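Local coordinates for molybdopterin biosynthesis protein MoaB (Sulfolobus tokodaii, PDB 3IWT) that probably takes part in molybdenum cofactor biosynthesis as a molybdopterin-binding protein of the MogA/MoaB family, at residues I23-S26 and R27-L31; F123-P126 and E127-A130; L166-V169 and G170-V173. All blocks are in the same frame, centred on the assembly; numbering follows the deposited sequence.

Contact 1 (I23-S26 and R27-L31); sequences ISTS and RYEKL
The hydroxyl of Ser24 takes two N-H groups from Arg27, one of the side chain and one of the backbone. The stronger bond comes from the guanidinium: Arg27 NH1 donates to Ser24 OG over 2.9 Å, and the oxygen lies at the edge of the flat group, only 7° out of its plane. The second donor, Arg27 N, is 3.3 Å from Ser24 OG and makes a weak capping bond. Ser24 carries its OG opposite its own backbone N (chi1 174°), which swings the oxygen onto the first helical turn, while Arg27 leaves the helix with an extended chain that runs back past the serine before presenting NH1. The guanidinium has further partners: NH2 forms a salt bridge with Glu40 and NE bonds to the carbonyl of Val38. With an alanine here, Glu40 would probably lose this charged mate and the buried Ser24 hydroxyl its shorter bond, leaving the weak capping one from Arg27 N.

This is an N-cap at the step from strand 17-23 into helix 25-32, at the end of a parallel strand in an alpha/beta fold. Serine suits the position, being short and able to replace the carbonyl missing from the turn before.

Backbone bonds continue the helix. Tyr28 N reaches Ser24 O at 2.9 Å, Glu29 N reaches Thr25 O at 2.9 Å, and Lys30 N reaches Ser26 O at a longer 3.2 Å.

Apolar contact is slight: Thr25 CG2 lies alongside Glu29 CG at 4.1 Å, while Thr25 OG1 turns to the backbone N of Asp64. The Tyr28 ring leads away to pack on Pro63 and Lys68. On the exposed flank the aliphatic chain of Lys30 passes a carbonyl, CG being 3.6 Å from Ser26 O.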
loop_
_atom_site.group_PDB
_atom_site.type_symbol
_atom_site.label_atom_id
_atom_site.label_comp_id
_atom_site.label_asym_id
_atom_site.label_seq_id
_atom_site.Cartn_x
_atom_site.Cartn_y
_atom_site.Cartn_z
ATOM N N ILE A 23 -12.563 23.908 -6.234
ATOM C CA ILE A 23 -11.476 23.464 -7.110
ATOM C C ILE A 23 -11.995 23.488 -8.552
ATOM O O ILE A 23 -12.748 22.601 -8.983
ATOM C CB ILE A 23 -10.961 22.065 -6.708
ATOM C CG1 ILE A 23 -10.579 22.056 -5.227
ATOM C CG2 ILE A 23 -9.797 21.667 -7.564
ATOM C CD1 ILE A 23 -10.227 20.687 -4.654
ATOM N N SER A 24 -11.623 24.541 -9.279
ATOM C CA SER A 24 -12.126 24.811 -10.641
ATOM C C SER A 24 -11.118 25.653 -11.413
ATOM O O SER A 24 -10.906 26.834 -11.094
ATOM C CB SER A 24 -13.462 25.557 -10.593
ATOM O OG SER A 24 -13.899 25.943 -11.900
ATOM N N THR A 25 -10.532 25.063 -12.446
ATOM C CA THR A 25 -9.530 25.760 -13.255
ATOM C C THR A 25 -10.169 26.939 -14.007
ATOM O O THR A 25 -9.638 28.049 -13.968
ATOM C CB THR A 25 -8.819 24.787 -14.212
ATOM O OG1 THR A 25 -8.125 23.796 -13.440
ATOM C CG2 THR A 25 -7.806 25.507 -15.111
ATOM N N SER A 26 -11.326 26.714 -14.632
ATOM C CA SER A 26 -12.000 27.786 -15.399
ATOM C C SER A 26 -12.276 28.997 -14.514
ATOM O O SER A 26 -11.932 30.119 -14.875
ATOM C CB SER A 26 -13.287 27.298 -16.050
ATOM O OG SER A 26 -14.214 26.791 -15.102
ATOM N N ARG A 27 -12.854 28.759 -13.337
ATOM C CA ARG A 27 -13.164 29.841 -12.415
ATOM C C ARG A 27 -11.898 30.516 -11.874
ATOM O O ARG A 27 -11.853 31.744 -11.757
ATOM C CB ARG A 27 -14.089 29.354 -11.299
ATOM C CG ARG A 27 -15.455 28.932 -11.829
ATOM C CD ARG A 27 -16.352 28.343 -10.760
ATOM N NE ARG A 27 -17.634 27.893 -11.298
ATOM C CZ ARG A 27 -17.820 26.763 -11.973
ATOM N NH1 ARG A 27 -16.833 25.915 -12.186
ATOM N NH2 ARG A 27 -19.021 26.458 -12.418
ATOM N N TYR A 28 -10.866 29.724 -11.582
ATOM C CA TYR A 28 -9.612 30.287 -11.090
ATOM C C TYR A 28 -8.983 31.219 -12.125
ATOM O O TYR A 28 -8.528 32.302 -11.785
ATOM C CB TYR A 28 -8.625 29.185 -10.710
ATOM C CG TYR A 28 -7.289 29.686 -10.203
ATOM C CD1 TYR A 28 -7.160 30.184 -8.911
ATOM C CD2 TYR A 28 -6.158 29.656 -11.010
ATOM C CE1 TYR A 28 -5.931 30.618 -8.430
ATOM C CE2 TYR A 28 -4.923 30.106 -10.541
ATOM C CZ TYR A 28 -4.821 30.586 -9.251
ATOM O OH TYR A 28 -3.611 31.045 -8.769
ATOM N N GLU A 29 -8.976 30.802 -13.385
ATOM C CA GLU A 29 -8.386 31.616 -14.448
ATOM C C GLU A 29 -9.127 32.953 -14.612
ATOM O O GLU A 29 -8.499 33.984 -14.856
ATOM C CB GLU A 29 -8.355 30.848 -15.772
ATOM C CG GLU A 29 -7.518 29.558 -15.747
ATOM C CD GLU A 29 -6.011 29.779 -15.705
ATOM O OE1 GLU A 29 -5.549 30.926 -15.523
ATOM O OE2 GLU A 29 -5.284 28.775 -15.858
ATOM N N LYS A 30 -10.453 32.947 -14.452
ATOM C CA LYS A 30 -11.249 34.196 -14.467
ATOM C C LYS A 30 -10.920 35.106 -13.282
ATOM O O LYS A 30 -10.837 36.324 -13.438
ATOM C CB LYS A 30 -12.746 33.897 -14.435
ATOM C CG LYS A 30 -13.309 33.288 -15.695
ATOM C CD LYS A 30 -14.787 32.972 -15.497
ATOM C CE LYS A 30 -15.348 32.044 -16.577
ATOM N NZ LYS A 30 -16.043 32.802 -17.662
ATOM N N LEU A 31 -10.758 34.512 -12.098
ATOM C CA LEU A 31 -10.325 35.235 -10.904
ATOM C C LEU A 31 -8.992 35.944 -11.163
ATOM O O LEU A 31 -8.800 37.079 -10.734
ATOM C CB LEU A 31 -10.196 34.274 -9.697
ATOM C CG LEU A 31 -9.612 34.808 -8.375
ATOM C CD1 LEU A 31 -10.688 35.573 -7.598
ATOM C CD2 LEU A 31 -8.979 33.686 -7.500
#

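Contact 2 (F123-P126 and E127-A130); sequences FNDP and EVKA
Asp125 draws the following residues into a compact turn with both its backbone and its side chain. Its carbonyl oxygen takes two N-H groups: Val128 N lies 2.8 Å from Asp125 O, well above the carbonyl plane, and Lys129 N lies 3.0 Å from Asp125 O, almost in line with the C=O bond. The carboxylate holds the tip of the turn, Asp125 OD1 accepting from Glu127 N at 2.8 Å on its anti side. CG stands opposite the backbone N (chi1 -174°), which puts OD1 over Glu127 N; aspartate suits the place because its short chain sets the oxygen at the distance of the N-H two residues on. Val128 CG2 crosses Asp125 CB and covers the stem of the same side chain.

Where Lys129 comes back against Phe123, the last residue of helix 112-123, the fit is equally close. The two exchange CA-H...O contacts, the shorter running 3.3 Å from Lys129 CA to Phe123 O. Phe123 CD1 approaches Lys129 O obliquely at 3.2 Å. Lys129 has a positive phi (51°), a backbone shape more usual for glycine, which turns the chain back toward Phe123.

The outer side is looser. Glu127 extends away, yet its OE1 stays 5.5 Å from Asp125 OD1, close enough that the like charges probably disfavour each other. Lys129 lays its aliphatic chain along the turn, CE being 3.4 Å from Pro126 O. A magnesium ion lies about 4 Å from the Asp125 side chain.

Flanking the turn, Phe123 and Ala130 pack on Val121 and Glu163 of the second subunit. The turn itself, on the surface, is an Asx-Pro turn: the Asx turn through Asp125-Pro126 is combined with a type I beta turn closed by Val128 N to Asp125 O.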
loop_
_atom_site.group_PDB
_atom_site.type_symbol
_atom_site.label_atom_id
_atom_site.label_comp_id
_atom_site.label_asym_id
_atom_site.label_seq_id
_atom_site.Cartn_x
_atom_site.Cartn_y
_atom_site.Cartn_z
ATOM N N PHE A 123 -26.613 6.859 -6.847
ATOM C CA PHE A 123 -27.262 5.850 -7.713
ATOM C C PHE A 123 -28.793 5.945 -7.699
ATOM O O PHE A 123 -29.452 5.678 -8.718
ATOM C CB PHE A 123 -26.861 4.428 -7.311
ATOM C CG PHE A 123 -27.344 3.362 -8.280
ATOM C CD1 PHE A 123 -26.654 3.103 -9.455
ATOM C CD2 PHE A 123 -28.511 2.670 -8.030
ATOM C CE1 PHE A 123 -27.129 2.148 -10.373
ATOM C CE2 PHE A 123 -28.988 1.701 -8.928
ATOM C CZ PHE A 123 -28.293 1.449 -10.089
ATOM N N ASN A 124 -29.349 6.259 -6.530
ATOM C CA ASN A 124 -30.776 6.454 -6.383
ATOM C C ASN A 124 -31.313 7.686 -7.065
ATOM O O ASN A 124 -32.498 7.759 -7.279
ATOM C CB ASN A 124 -31.197 6.564 -4.920
ATOM C CG ASN A 124 -31.100 5.267 -4.197
ATOM O OD1 ASN A 124 -31.145 4.200 -4.796
ATOM N ND2 ASN A 124 -30.999 5.346 -2.872
ATOM N N ASP A 125 -30.485 8.661 -7.402
ATOM C CA ASP A 125 -31.023 9.789 -8.158
ATOM C C ASP A 125 -31.310 9.359 -9.601
ATOM O O ASP A 125 -30.390 8.963 -10.294
ATOM C CB ASP A 125 -30.059 10.940 -8.147
ATOM C CG ASP A 125 -30.621 12.168 -8.785
ATOM O OD1 ASP A 125 -31.341 12.098 -9.800
ATOM O OD2 ASP A 125 -30.346 13.222 -8.238
ATOM N N PRO A 126 -32.583 9.435 -10.055
ATOM C CA PRO A 126 -32.901 8.958 -11.411
ATOM C C PRO A 126 -32.169 9.672 -12.549
ATOM O O PRO A 126 -32.086 9.125 -13.642
ATOM C CB PRO A 126 -34.423 9.118 -11.519
ATOM C CG PRO A 126 -34.794 9.987 -10.420
ATOM C CD PRO A 126 -33.791 9.931 -9.356
ATOM N N GLU A 127 -31.597 10.844 -12.278
ATOM C CA GLU A 127 -30.763 11.521 -13.263
ATOM C C GLU A 127 -29.279 11.126 -13.178
ATOM O O GLU A 127 -28.474 11.614 -13.965
ATOM C CB GLU A 127 -30.936 13.048 -13.162
ATOM C CG GLU A 127 -32.180 13.559 -13.919
ATOM C CD GLU A 127 -32.306 15.069 -13.929
ATOM O OE1 GLU A 127 -31.280 15.790 -13.818
ATOM O OE2 GLU A 127 -33.446 15.547 -14.064
ATOM N N VAL A 128 -28.915 10.239 -12.247
ATOM C CA VAL A 128 -27.509 9.811 -12.066
ATOM C C VAL A 128 -27.403 8.298 -12.346
ATOM O O VAL A 128 -26.721 7.884 -13.276
ATOM C CB VAL A 128 -26.978 10.161 -10.656
ATOM C CG1 VAL A 128 -25.493 9.696 -10.461
ATOM C CG2 VAL A 128 -27.094 11.653 -10.410
ATOM N N LYS A 129 -28.092 7.492 -11.545
ATOM C CA LYS A 129 -28.108 6.046 -11.729
ATOM C C LYS A 129 -26.649 5.557 -11.829
ATOM O O LYS A 129 -25.846 5.867 -10.953
ATOM C CB LYS A 129 -28.993 5.637 -12.920
ATOM C CG LYS A 129 -30.492 6.015 -12.761
ATOM C CD LYS A 129 -31.324 5.442 -13.881
ATOM C CE LYS A 129 -32.812 5.843 -13.808
ATOM N NZ LYS A 129 -33.557 5.062 -14.803
ATOM N N ALA A 130 -26.295 4.829 -12.889
ATOM C CA ALA A 130 -24.984 4.171 -12.965
ATOM C C ALA A 130 -23.814 5.145 -13.026
ATOM O O ALA A 130 -22.693 4.766 -12.739
ATOM C CB ALA A 130 -24.935 3.207 -14.155
#

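Contact 3 (L166-V169 and G170-V173); sequences LPEV and GHLV
Two regular helical bonds join Glu168-Val169 to Leu172-Val173, Leu172 N to Glu168 O at 3.0 Å and Val173 N to Val169 O at 2.9 Å, but the turn just before them is open and bridged by two waters. One water, donating to Leu166 O, accepts from Gly170 N at 2.9 Å; a second, donating to Pro167 O, accepts from His171 N at 3.0 Å. Each therefore stands in for a direct helical bond and satisfies both backbone groups. Pro167 marks a further break, since its N has no hydrogen to donate to the preceding turn.

On the buried flank Val169 and Val173, one turn apart, touch through their CG2 methyls at 4.3 Å, and Val173 CG2 also sits 3.3 Å from Val169 O. Val169 places CG1 between its backbone N and carbonyl carbon (chi1 70°), a rare choice for valine in a helix, which brings this methyl within 3.2 Å of Gly170 N. Branched, compact side chains suit this flank, since both valines pack on Val84 of the neighbouring strand. Leu172, longer, reaches Ile146 and Tyr148, and also meets Leu134 of the third subunit. His171, whose CG is opposite its backbone N, leads its ring outward to that same Leu134.

The arrangement is that of a kinked, water-inserted helix, here the long C-terminal helix 154-176 covering the sheet of an alpha/beta fold.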
loop_
_atom_site.group_PDB
_atom_site.type_symbol
_atom_site.label_atom_id
_atom_site.label_comp_id
_atom_site.label_asym_id
_atom_site.label_seq_id
_atom_site.Cartn_x
_atom_site.Cartn_y
_atom_site.Cartn_z
ATOM N N LEU A 166 -24.920 17.070 6.708
ATOM C CA LEU A 166 -25.724 17.758 7.732
ATOM C C LEU A 166 -26.216 16.823 8.855
ATOM O O LEU A 166 -26.118 17.181 10.022
ATOM C CB LEU A 166 -26.884 18.556 7.098
ATOM C CG LEU A 166 -26.441 19.760 6.231
ATOM C CD1 LEU A 166 -27.635 20.405 5.506
ATOM C CD2 LEU A 166 -25.665 20.827 7.026
ATOM N N PRO A 167 -26.735 15.623 8.520
ATOM C CA PRO A 167 -27.259 14.727 9.574
ATOM C C PRO A 167 -26.254 14.092 10.543
ATOM O O PRO A 167 -26.635 13.755 11.672
ATOM C CB PRO A 167 -27.961 13.619 8.766
ATOM C CG PRO A 167 -28.192 14.212 7.424
ATOM C CD PRO A 167 -26.981 15.044 7.186
ATOM N N GLU A 168 -25.006 13.906 10.111
ATOM C CA GLU A 168 -24.016 13.166 10.896
ATOM C C GLU A 168 -22.773 13.923 11.324
ATOM O O GLU A 168 -22.034 13.419 12.156
ATOM C CB GLU A 168 -23.554 11.921 10.122
ATOM C CG GLU A 168 -24.670 10.920 9.876
ATOM C CD GLU A 168 -25.321 10.409 11.153
ATOM O OE1 GLU A 168 -24.658 10.318 12.204
ATOM O OE2 GLU A 168 -26.508 10.077 11.082
ATOM N N VAL A 169 -22.510 15.087 10.742
ATOM C CA VAL A 169 -21.245 15.777 10.973
ATOM C C VAL A 169 -21.071 16.197 12.444
ATOM O O VAL A 169 -19.955 16.155 12.968
ATOM C CB VAL A 169 -21.055 16.999 10.014
ATOM C CG1 VAL A 169 -22.005 18.121 10.355
ATOM C CG2 VAL A 169 -19.595 17.495 10.029
ATOM N N GLY A 170 -22.162 16.577 13.102
ATOM C CA GLY A 170 -22.114 16.928 14.523
ATOM C C GLY A 170 -21.568 15.803 15.382
ATOM O O GLY A 170 -20.621 15.996 16.140
ATOM N N HIS A 171 -22.159 14.618 15.243
ATOM C CA HIS A 171 -21.744 13.426 15.999
ATOM C C HIS A 171 -20.327 12.977 15.643
ATOM O O HIS A 171 -19.553 12.549 16.507
ATOM C CB HIS A 171 -22.731 12.260 15.770
ATOM C CG HIS A 171 -22.325 10.984 16.448
ATOM N ND1 HIS A 171 -22.065 9.820 15.752
ATOM C CD2 HIS A 171 -22.103 10.700 17.754
ATOM C CE1 HIS A 171 -21.703 8.873 16.604
ATOM N NE2 HIS A 171 -21.718 9.381 17.824
ATOM N N LEU A 172 -19.976 13.082 14.375
ATOM C CA LEU A 172 -18.623 12.757 13.933
ATOM C C LEU A 172 -17.547 13.674 14.547
ATOM O O LEU A 172 -16.502 13.203 15.025
ATOM C CB LEU A 172 -18.598 12.827 12.410
ATOM C CG LEU A 172 -17.384 12.389 11.623
ATOM C CD1 LEU A 172 -16.855 10.974 11.985
ATOM C CD2 LEU A 172 -17.811 12.475 10.150
ATOM N N VAL A 173 -17.791 14.980 14.547
ATOM C CA VAL A 173 -16.876 15.923 15.225
ATOM C C VAL A 173 -16.735 15.607 16.731
ATOM O O VAL A 173 -15.612 15.580 17.286
ATOM C CB VAL A 173 -17.328 17.396 15.035
ATOM C CG1 VAL A 173 -16.587 18.333 16.002
ATOM C CG2 VAL A 173 -17.129 17.841 13.594
HETATM O O HOH W 1 -24.939 16.873 12.462
HETATM O O HOH W 2 -24.925 14.540 14.085
#

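Overall arrangement
The three contacts are separate local structures of one domain, their centres 25 to 31 Å apart. Contacts 1 and 3 both belong to helices but lie on opposite sides of the chain's centre: contact 1 starts a short helix at the surface, contact 3 lies within a long one and is partly buried against the sheet. Contact 2, also at the surface, is a turn in the loop that follows helix 112-123. Polar capping and charge dominate contact 1, backbone and carboxylate bonds shape contact 2, and contact 3 combines apolar packing with water-bridged backbone. Contact 1 meets no other chain, whereas contacts 2 and 3 face the second and third subunits respectively.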